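Local coordinates for helicase-like protein (PDB 2FG1), which is of unknown function but has a macrodomain fold and probably removes ADP-ribose from ADP-ribosylated thymidine in DNA, at residues Leu7-Lys10 and Pro16-Ser19; His26-Asn29 and Gly33-Lys36; Tyr78-Ile83 and Lys108-Phe113; Asp101-Cys106 and Glu136-Ile141. All coordinates share one frame; numbering follows the deposited sequence. Where two conformers were deposited one is given.

Interaction 1 (Leu7-Lys10 and Pro16-Ser19)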
# COMPACT_ATOMS: atom_id res chain seq x y z
N LEU A 7 10.35 11.00 0.67
CA LEU A 7 9.88 12.31 1.09
C LEU A 7 8.78 12.13 2.14
O LEU A 7 7.85 11.38 1.92
CB LEU A 7 9.31 13.06 -0.11
CG LEU A 7 8.60 14.38 0.18
CD1 LEU A 7 9.60 15.42 0.68
CD2 LEU A 7 7.85 14.87 -1.04
N TYR A 8 8.92 12.81 3.28
CA TYR A 8 7.88 12.82 4.31
C TYR A 8 7.27 14.20 4.38
O TYR A 8 7.99 15.19 4.53
CB TYR A 8 8.47 12.48 5.69
CG TYR A 8 9.03 11.09 5.79
CD1 TYR A 8 8.23 10.02 6.17
CD2 TYR A 8 10.39 10.86 5.53
CE1 TYR A 8 8.75 8.74 6.28
CE2 TYR A 8 10.93 9.58 5.63
CZ TYR A 8 10.10 8.54 6.01
OH TYR A 8 10.59 7.26 6.12
N ILE A 9 5.94 14.26 4.29
CA ILE A 9 5.22 15.52 4.38
C ILE A 9 3.96 15.34 5.21
O ILE A 9 3.53 14.22 5.44
CB ILE A 9 4.82 16.08 2.97
CG1 ILE A 9 3.92 15.10 2.21
CG2 ILE A 9 6.06 16.49 2.15
CD1 ILE A 9 3.34 15.70 0.93
N LYS A 10 3.40 16.46 5.64
CA LYS A 10 2.07 16.47 6.23
C LYS A 10 1.04 16.28 5.13
O LYS A 10 1.17 16.84 4.04
CB LYS A 10 1.78 17.83 6.89
CG LYS A 10 2.75 18.25 7.96
CD LYS A 10 2.37 19.62 8.57
CE LYS A 10 2.34 20.79 7.57
NZ LYS A 10 3.61 20.96 6.84
N PRO A 16 -2.72 13.08 -3.25
CA PRO A 16 -1.27 13.04 -3.45
C PRO A 16 -0.72 14.25 -4.21
O PRO A 16 -1.39 14.80 -5.10
CB PRO A 16 -1.07 11.77 -4.26
CG PRO A 16 -2.36 11.60 -5.02
CD PRO A 16 -3.42 12.05 -4.06
N ILE A 17 0.49 14.66 -3.85
CA ILE A 17 1.13 15.84 -4.42
C ILE A 17 1.75 15.59 -5.78
O ILE A 17 1.90 14.45 -6.22
CB ILE A 17 2.24 16.39 -3.48
CG1 ILE A 17 3.41 15.41 -3.38
CG2 ILE A 17 1.64 16.75 -2.11
CD1 ILE A 17 4.71 15.99 -2.82
N GLY A 18 2.13 16.67 -6.44
CA GLY A 18 3.01 16.60 -7.60
C GLY A 18 2.28 16.28 -8.87
O GLY A 18 1.06 16.43 -8.96
N SER A 19 3.04 15.82 -9.85
CA SER A 19 2.53 15.65 -11.20
C SER A 19 2.77 14.22 -11.68
O SER A 19 3.36 13.40 -10.96
CB SER A 19 3.23 16.63 -12.14
OG SER A 19 4.63 16.39 -12.15
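I9 and I17 share one first torsion. In each, CG1 stands in the crowded position between the backbone N and the carbonyl carbon, with chi1 60° in I9 and 67° in I17. The second torsion is extended in both. CD1 is therefore carried well out from the backbone on each side, and the two side chains meet tip to tip. I9 CD1 meets both branches of I17. It lies 3.6 Å from I17 CG2 and 4.0 Å from I17 CD1. L7 adds a second partner from the same strand. Its CD2 comes to 3.8 Å from I17 CD1, again end against end. I17 thus presents two methyls to the strand, CG2 to I9 alone and CD1 to both L7 and I9. No hydrogen bond crosses between the segments. The backbones stay well apart, with 9.7 Å between the CA atoms of I9 and I17. This is a small apolar contact at the surface. The loop 16-19 meets strand 7-10 here through side-chain ends only. The loop has other holds: I17 N bonds to Y156 OH, and K22 NZ bonds to the carbonyls of P16 and G18. Strand 7-10 is an outermost strand of the mixed sheet, paired with strand 153-157. Between L7 and I9, Y8 sends its OH to E139 and W135 of helix 135-147.

Interaction 2 (His26-Asn29 and Gly33-Lys36)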
# COMPACT_ATOMS: atom_id res chain seq x y z
N HIS A 26 -1.31 0.91 -0.19
CA HIS A 26 -1.67 0.69 1.20
C HIS A 26 -1.80 -0.81 1.47
O HIS A 26 -1.92 -1.61 0.54
CB HIS A 26 -2.95 1.46 1.55
CG HIS A 26 -4.16 0.88 0.92
ND1 HIS A 26 -5.19 0.35 1.66
CD2 HIS A 26 -4.48 0.67 -0.38
CE1 HIS A 26 -6.11 -0.14 0.84
NE2 HIS A 26 -5.70 0.04 -0.40
N ILE A 27 -1.74 -1.18 2.74
CA ILE A 27 -1.72 -2.58 3.15
C ILE A 27 -3.11 -3.05 3.54
O ILE A 27 -3.75 -2.50 4.46
CB ILE A 27 -0.74 -2.82 4.32
CG1 ILE A 27 0.70 -2.53 3.89
CG2 ILE A 27 -0.85 -4.27 4.81
CD1 ILE A 27 1.72 -2.52 5.04
N CYS A 28 -3.55 -4.09 2.83
CA CYS A 28 -4.80 -4.77 3.09
C CYS A 28 -4.56 -6.09 3.81
O CYS A 28 -3.47 -6.67 3.76
CB CYS A 28 -5.51 -5.05 1.76
SG CYS A 28 -5.99 -3.60 0.85
N ASN A 29 -5.60 -6.57 4.47
CA ASN A 29 -5.52 -7.89 5.09
C ASN A 29 -5.98 -9.00 4.15
O ASN A 29 -6.55 -8.76 3.08
CB ASN A 29 -6.32 -7.91 6.39
CG ASN A 29 -7.78 -7.65 6.16
OD1 ASN A 29 -8.51 -8.53 5.68
ND2 ASN A 29 -8.22 -6.42 6.43
N GLY A 33 -11.38 -7.91 5.07
CA GLY A 33 -11.86 -6.81 5.94
C GLY A 33 -11.50 -5.45 5.38
O GLY A 33 -10.37 -5.24 4.96
N TRP A 34 -12.46 -4.53 5.38
CA TRP A 34 -12.20 -3.17 4.92
C TRP A 34 -13.06 -2.24 5.75
O TRP A 34 -14.22 -1.97 5.42
CB TRP A 34 -12.50 -3.08 3.42
CG TRP A 34 -12.20 -1.77 2.73
CD1 TRP A 34 -12.87 -0.58 2.87
CD2 TRP A 34 -11.22 -1.56 1.71
NE1 TRP A 34 -12.34 0.37 2.01
CE2 TRP A 34 -11.33 -0.21 1.29
CE3 TRP A 34 -10.24 -2.37 1.12
CZ2 TRP A 34 -10.49 0.33 0.32
CZ3 TRP A 34 -9.43 -1.83 0.13
CH2 TRP A 34 -9.56 -0.50 -0.26
N GLY A 35 -12.53 -1.78 6.87
CA GLY A 35 -13.34 -0.99 7.79
C GLY A 35 -12.63 -0.13 8.82
O GLY A 35 -13.28 0.52 9.61
N LYS A 36 -11.29 -0.14 8.81
CA LYS A 36 -10.52 0.58 9.82
C LYS A 36 -9.33 1.29 9.18
O LYS A 36 -8.64 0.71 8.36
CB LYS A 36 -9.99 -0.39 10.89
CG LYS A 36 -11.05 -1.23 11.57
CD LYS A 36 -10.56 -2.65 11.83
CE LYS A 36 -10.01 -2.82 13.24
NZ LYS A 36 -11.10 -2.77 14.26
O HOH W 1 -7.86 -4.52 3.89
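N29 and G33 close a tight loop at the end of strand 22-29 in this macrodomain. In the family, the glycine-rich segment after this strand commonly borders the ADP-ribose cleft, and the loop here is consistent with that place. The hydrogen bonds come in a pair. G33 N donates to N29 OD1 at 3.0 Å, with an N-H...O angle of 152°; the N-H lies in the plane of the amide C=O and points at one oxygen lone pair. N29 ND2 returns a bond to G33 O at 2.9 Å, where the donor is tilted from the carbonyl plane. I31 N also bonds to N29 OD1. Two backbone N-H groups grip that oxygen, which probably keeps the amide from turning. Water 1 adds a bridge. It accepts from N29 N at 3.1 Å and donates to G33 O at 2.8 Å.

The aromatic contacts gather on W34. Its CG stands opposite the backbone N (chi1 -176°), and the six-membered ring reaches back to the strand. There W34 CH2 lies 3.6 Å from H26 CE1, at the edge of the imidazole and near its plane. The two ring planes are turned by 85°. H26 NE2 bonds to N81 OD1 and W34 NE1 to S43 OG, which probably restrains both rings. The sulfur contact is a Cys sulfur-aromatic one, oblique to the indole. W34 CZ3 serves both partners, with H26 CE1 at 3.8 Å and C28 SG at 3.9 Å.

Interaction 3 (Tyr78-Ile83 and Lys108-Phe113)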
# COMPACT_ATOMS: atom_id res chain seq x y z
N TYR A 78 -3.78 5.66 -9.64
CA TYR A 78 -4.11 4.28 -9.31
C TYR A 78 -4.01 4.07 -7.82
O TYR A 78 -3.25 4.79 -7.13
CB TYR A 78 -3.16 3.30 -10.01
CG TYR A 78 -3.23 3.39 -11.51
CD1 TYR A 78 -4.03 2.52 -12.25
CD2 TYR A 78 -2.51 4.38 -12.19
CE1 TYR A 78 -4.10 2.63 -13.64
CE2 TYR A 78 -2.58 4.50 -13.57
CZ TYR A 78 -3.38 3.62 -14.28
OH TYR A 78 -3.44 3.74 -15.66
N VAL A 79 -4.74 3.09 -7.31
CA VAL A 79 -4.58 2.61 -5.94
C VAL A 79 -4.13 1.16 -5.99
O VAL A 79 -4.71 0.36 -6.74
CB VAL A 79 -5.89 2.75 -5.12
CG1 VAL A 79 -5.76 2.09 -3.73
CG2 VAL A 79 -6.31 4.21 -5.00
N ALA A 80 -3.09 0.82 -5.23
CA ALA A 80 -2.60 -0.54 -5.13
C ALA A 80 -3.05 -1.14 -3.80
O ALA A 80 -2.59 -0.72 -2.73
CB ALA A 80 -1.07 -0.55 -5.23
N ASN A 81 -3.97 -2.09 -3.89
CA ASN A 81 -4.45 -2.84 -2.72
C ASN A 81 -3.45 -3.99 -2.51
O ASN A 81 -3.45 -4.95 -3.27
CB ASN A 81 -5.85 -3.43 -2.98
CG ASN A 81 -6.94 -2.37 -3.16
OD1 ASN A 81 -6.90 -1.30 -2.58
ND2 ASN A 81 -7.97 -2.73 -3.93
N MSE A 82 -2.59 -3.86 -1.50
CA MSE A 82 -1.48 -4.80 -1.30
C MSE A 82 -1.79 -5.72 -0.14
O MSE A 82 -1.93 -5.26 0.99
CB MSE A 82 -0.20 -4.02 -0.95
CG MSE A 82 0.24 -2.98 -1.99
SE MSE A 82 2.00 -2.23 -1.63
CE MSE A 82 1.70 -1.53 0.17
N ILE A 83 -1.89 -7.03 -0.39
CA ILE A 83 -2.21 -7.94 0.71
C ILE A 83 -0.95 -8.22 1.52
O ILE A 83 -0.11 -9.03 1.12
CB ILE A 83 -2.89 -9.24 0.24
CG1 ILE A 83 -4.16 -8.92 -0.57
CG2 ILE A 83 -3.23 -10.11 1.45
CD1 ILE A 83 -4.87 -10.16 -1.09
N LYS A 108 7.60 -5.43 -4.65
CA LYS A 108 8.26 -5.86 -5.89
C LYS A 108 7.30 -5.71 -7.08
O LYS A 108 7.70 -5.28 -8.17
CB LYS A 108 8.72 -7.32 -5.78
CG LYS A 108 10.03 -7.54 -5.03
CD LYS A 108 10.51 -8.99 -5.16
CE LYS A 108 11.92 -9.20 -4.65
NZ LYS A 108 12.12 -8.79 -3.25
N GLU A 109 6.03 -6.06 -6.87
CA GLU A 109 5.04 -5.93 -7.95
C GLU A 109 4.72 -4.45 -8.22
O GLU A 109 4.58 -4.04 -9.38
CB GLU A 109 3.78 -6.75 -7.66
CG GLU A 109 2.83 -6.83 -8.87
CD GLU A 109 1.64 -7.73 -8.66
OE1 GLU A 109 1.67 -8.58 -7.74
OE2 GLU A 109 0.67 -7.62 -9.44
N VAL A 110 4.62 -3.65 -7.16
CA VAL A 110 4.44 -2.21 -7.32
C VAL A 110 5.62 -1.60 -8.08
O VAL A 110 5.43 -0.71 -8.91
CB VAL A 110 4.24 -1.52 -5.96
CG1 VAL A 110 4.26 -0.00 -6.09
CG2 VAL A 110 2.91 -1.99 -5.34
N ALA A 111 6.84 -2.07 -7.81
CA ALA A 111 8.00 -1.54 -8.54
C ALA A 111 7.85 -1.74 -10.05
O ALA A 111 8.09 -0.82 -10.83
CB ALA A 111 9.29 -2.16 -8.03
N LEU A 112 7.47 -2.95 -10.46
CA LEU A 112 7.29 -3.22 -11.89
C LEU A 112 6.18 -2.36 -12.49
O LEU A 112 6.35 -1.80 -13.57
CB LEU A 112 6.99 -4.70 -12.12
CG LEU A 112 8.08 -5.67 -11.71
CD1 LEU A 112 7.55 -7.09 -11.76
CD2 LEU A 112 9.28 -5.54 -12.58
N PHE A 113 5.07 -2.25 -11.78
CA PHE A 113 3.94 -1.47 -12.27
C PHE A 113 4.30 0.02 -12.42
O PHE A 113 4.00 0.65 -13.44
CB PHE A 113 2.74 -1.65 -11.32
CG PHE A 113 1.49 -0.93 -11.75
CD1 PHE A 113 0.50 -1.61 -12.44
CD2 PHE A 113 1.28 0.40 -11.43
CE1 PHE A 113 -0.68 -0.95 -12.83
CE2 PHE A 113 0.12 1.07 -11.82
CZ PHE A 113 -0.86 0.39 -12.52
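F113 N donates to E109 O at 3.0 Å, one of the backbone bonds that build helix 100-117. Its ring meets Y78 on strand 77-85. The strand, the helix and strand 120-123 form a beta-alpha-beta crossover of the macrodomain. The segments run nearly antiparallel, at 158°, with axes 10.5 Å apart. F113 and Y78 make a T-shaped (edge-to-face) pair. F113 CG is anti to the backbone N (chi1 -178°), and the ring extends from the helix toward the sheet. F113 CZ comes over one face of the Y78 ring, 3.8 Å from Y78 CD1 and nearer the rim than the centre. The planes meet at 76°. F113 also stacks on F70 of strand 68-74 and meets the H117 ring, which is likely to limit its rotation. An alanine at Y78 removes the ring face under the edge of F113, which would probably open a gap there and leave the phenyl freer to shift. The rest of the contact is apolar and buried. V110 points at the strand from the turn of helix before F113. M82, deposited as selenomethionine, crosses it at about a right angle. A single methyl, V110 CG2, touches both neighbours: M82 SE at 3.8 Å and A80 CB at 4.2 Å.

Interaction 4 (Asp101-Cys106 and Glu136-Ile141)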
# COMPACT_ATOMS: atom_id res chain seq x y z
N ASP A 101 7.65 -9.85 4.91
CA ASP A 101 7.98 -10.53 3.65
C ASP A 101 6.87 -10.38 2.61
O ASP A 101 7.15 -10.16 1.41
CB ASP A 101 8.36 -12.01 3.88
CG ASP A 101 7.29 -12.83 4.61
OD1 ASP A 101 6.36 -12.29 5.26
OD2 ASP A 101 7.40 -14.08 4.57
N ALA A 102 5.63 -10.44 3.06
CA ALA A 102 4.50 -10.21 2.17
C ALA A 102 4.51 -8.78 1.63
O ALA A 102 4.32 -8.57 0.43
CB ALA A 102 3.18 -10.50 2.88
N VAL A 103 4.74 -7.79 2.49
CA VAL A 103 4.79 -6.41 2.04
C VAL A 103 5.91 -6.24 1.02
O VAL A 103 5.72 -5.57 0.02
CB VAL A 103 4.95 -5.40 3.20
CG1 VAL A 103 5.02 -3.97 2.67
CG2 VAL A 103 3.78 -5.54 4.18
N ARG A 104 7.07 -6.84 1.27
CA ARG A 104 8.17 -6.76 0.30
C ARG A 104 7.76 -7.35 -1.05
O ARG A 104 8.01 -6.73 -2.09
CB ARG A 104 9.42 -7.44 0.83
CG ARG A 104 10.54 -7.35 -0.20
CD ARG A 104 11.78 -8.07 0.22
NE ARG A 104 12.43 -7.50 1.40
CZ ARG A 104 13.29 -6.48 1.35
NH1 ARG A 104 13.55 -5.85 0.20
NH2 ARG A 104 13.86 -6.06 2.47
N GLN A 105 7.11 -8.51 -1.04
CA GLN A 105 6.65 -9.12 -2.29
C GLN A 105 5.66 -8.20 -3.00
O GLN A 105 5.74 -8.02 -4.23
CB GLN A 105 6.05 -10.50 -2.04
CG GLN A 105 5.58 -11.21 -3.32
CD GLN A 105 5.15 -12.65 -3.10
OE1 GLN A 105 4.66 -13.02 -2.04
NE2 GLN A 105 5.35 -13.47 -4.13
N CYS A 106 4.75 -7.60 -2.25
CA CYS A 106 3.83 -6.64 -2.83
C CYS A 106 4.58 -5.48 -3.48
O CYS A 106 4.25 -5.07 -4.60
CB CYS A 106 2.91 -6.06 -1.75
SG CYS A 106 1.75 -7.21 -0.98
N GLU A 136 10.92 1.77 11.29
CA GLU A 136 12.35 1.66 11.01
C GLU A 136 12.68 0.47 10.11
O GLU A 136 13.67 0.48 9.37
CB GLU A 136 13.16 1.61 12.32
CG GLU A 136 12.42 1.03 13.52
CD GLU A 136 11.67 2.09 14.32
OE1 GLU A 136 10.45 2.24 14.11
OE2 GLU A 136 12.31 2.78 15.15
N LEU A 137 11.84 -0.56 10.17
CA LEU A 137 11.99 -1.73 9.32
C LEU A 137 11.28 -1.54 7.98
O LEU A 137 11.87 -1.75 6.91
CB LEU A 137 11.45 -2.96 10.06
CG LEU A 137 12.00 -4.36 9.78
CD1 LEU A 137 11.58 -4.83 8.41
CD2 LEU A 137 13.52 -4.44 9.96
N MSE A 138 10.01 -1.14 8.03
CA MSE A 138 9.19 -0.89 6.86
C MSE A 138 9.87 0.10 5.91
O MSE A 138 9.91 -0.11 4.69
CB MSE A 138 7.84 -0.33 7.32
CG MSE A 138 6.81 -0.30 6.24
SE MSE A 138 6.34 -2.08 5.60
CE MSE A 138 5.47 -2.68 7.14
N GLU A 139 10.46 1.14 6.49
CA GLU A 139 11.16 2.16 5.69
C GLU A 139 12.30 1.54 4.89
O GLU A 139 12.51 1.90 3.72
CB GLU A 139 11.69 3.27 6.60
CG GLU A 139 12.30 4.42 5.83
CD GLU A 139 13.02 5.43 6.69
OE1 GLU A 139 13.60 5.02 7.72
OE2 GLU A 139 13.04 6.62 6.32
N GLN A 140 13.03 0.62 5.50
CA GLN A 140 14.17 -0.03 4.84
C GLN A 140 13.69 -0.84 3.63
O GLN A 140 14.30 -0.80 2.56
CB GLN A 140 14.95 -0.89 5.83
CG GLN A 140 16.21 -1.52 5.24
CD GLN A 140 17.21 -0.50 4.73
OE1 GLN A 140 17.46 0.51 5.38
NE2 GLN A 140 17.82 -0.79 3.58
N ILE A 141 12.58 -1.55 3.78
CA ILE A 141 12.00 -2.31 2.67
C ILE A 141 11.60 -1.38 1.52
O ILE A 141 11.87 -1.67 0.35
CB ILE A 141 10.80 -3.16 3.14
CG1 ILE A 141 11.24 -4.16 4.22
CG2 ILE A 141 10.17 -3.88 1.95
CD1 ILE A 141 10.06 -4.85 4.93
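R104 passes obliquely over I141 of helix 135-147, and its chain curves round one methyl. CB starts the contact, 3.8 Å from I141 CG2. CG follows at 4.1 Å from the same I141 CG2. The chain is extended to CD, then bends about the CG-CD bond (chi3 -65°), and NE turns the group back toward helix 135-147. CZ again sits 4.1 Å from I141 CG2, with that methyl over the centre of one guanidinium face. At the tip, NH2 reaches I141 CG1 at 3.7 Å. The charge is met by the same helix: NH2 forms a salt bridge with E144, and NH1 another with E145. The preceding residue, V103, touches the selenium of M138, a selenomethionine, with CG1 at 3.7 Å. M138 lies about a turn before I141. It is bent at two torsions and crosses V103 at about a right angle. A leucine in place of R104 has no charge to offer; E144 would probably lose this salt bridge, and E145 would keep K108 alone of the two. The contact thus has two characters. V103 and M138 give it an apolar inner part, and R104 covers I141 with alkyl carbons and a guanidinium face while its N-H groups serve the acids beyond.

Interactions 1 and 2 come first along the chain and in series. Interactions 3 and 4 follow and interleave along the chain; both use helix 100-117. Their centres are the closest pair, about 13 Å apart; those of interactions 1 and 2 are farthest, about 22 Å. Interactions 1, 2 and 3 all reach the one mixed sheet. Interactions 2 and 3 lie on its neighbouring strands 22-29 and 77-85, where C28 N is 2.7 Å from M82 O. Interaction 4 joins two helices, and I27 CD1 of interaction 2 packs 3.8 Å from its V103 CG2. Together the contacts tie the edge strand, central strands and helices into one compact macrodomain.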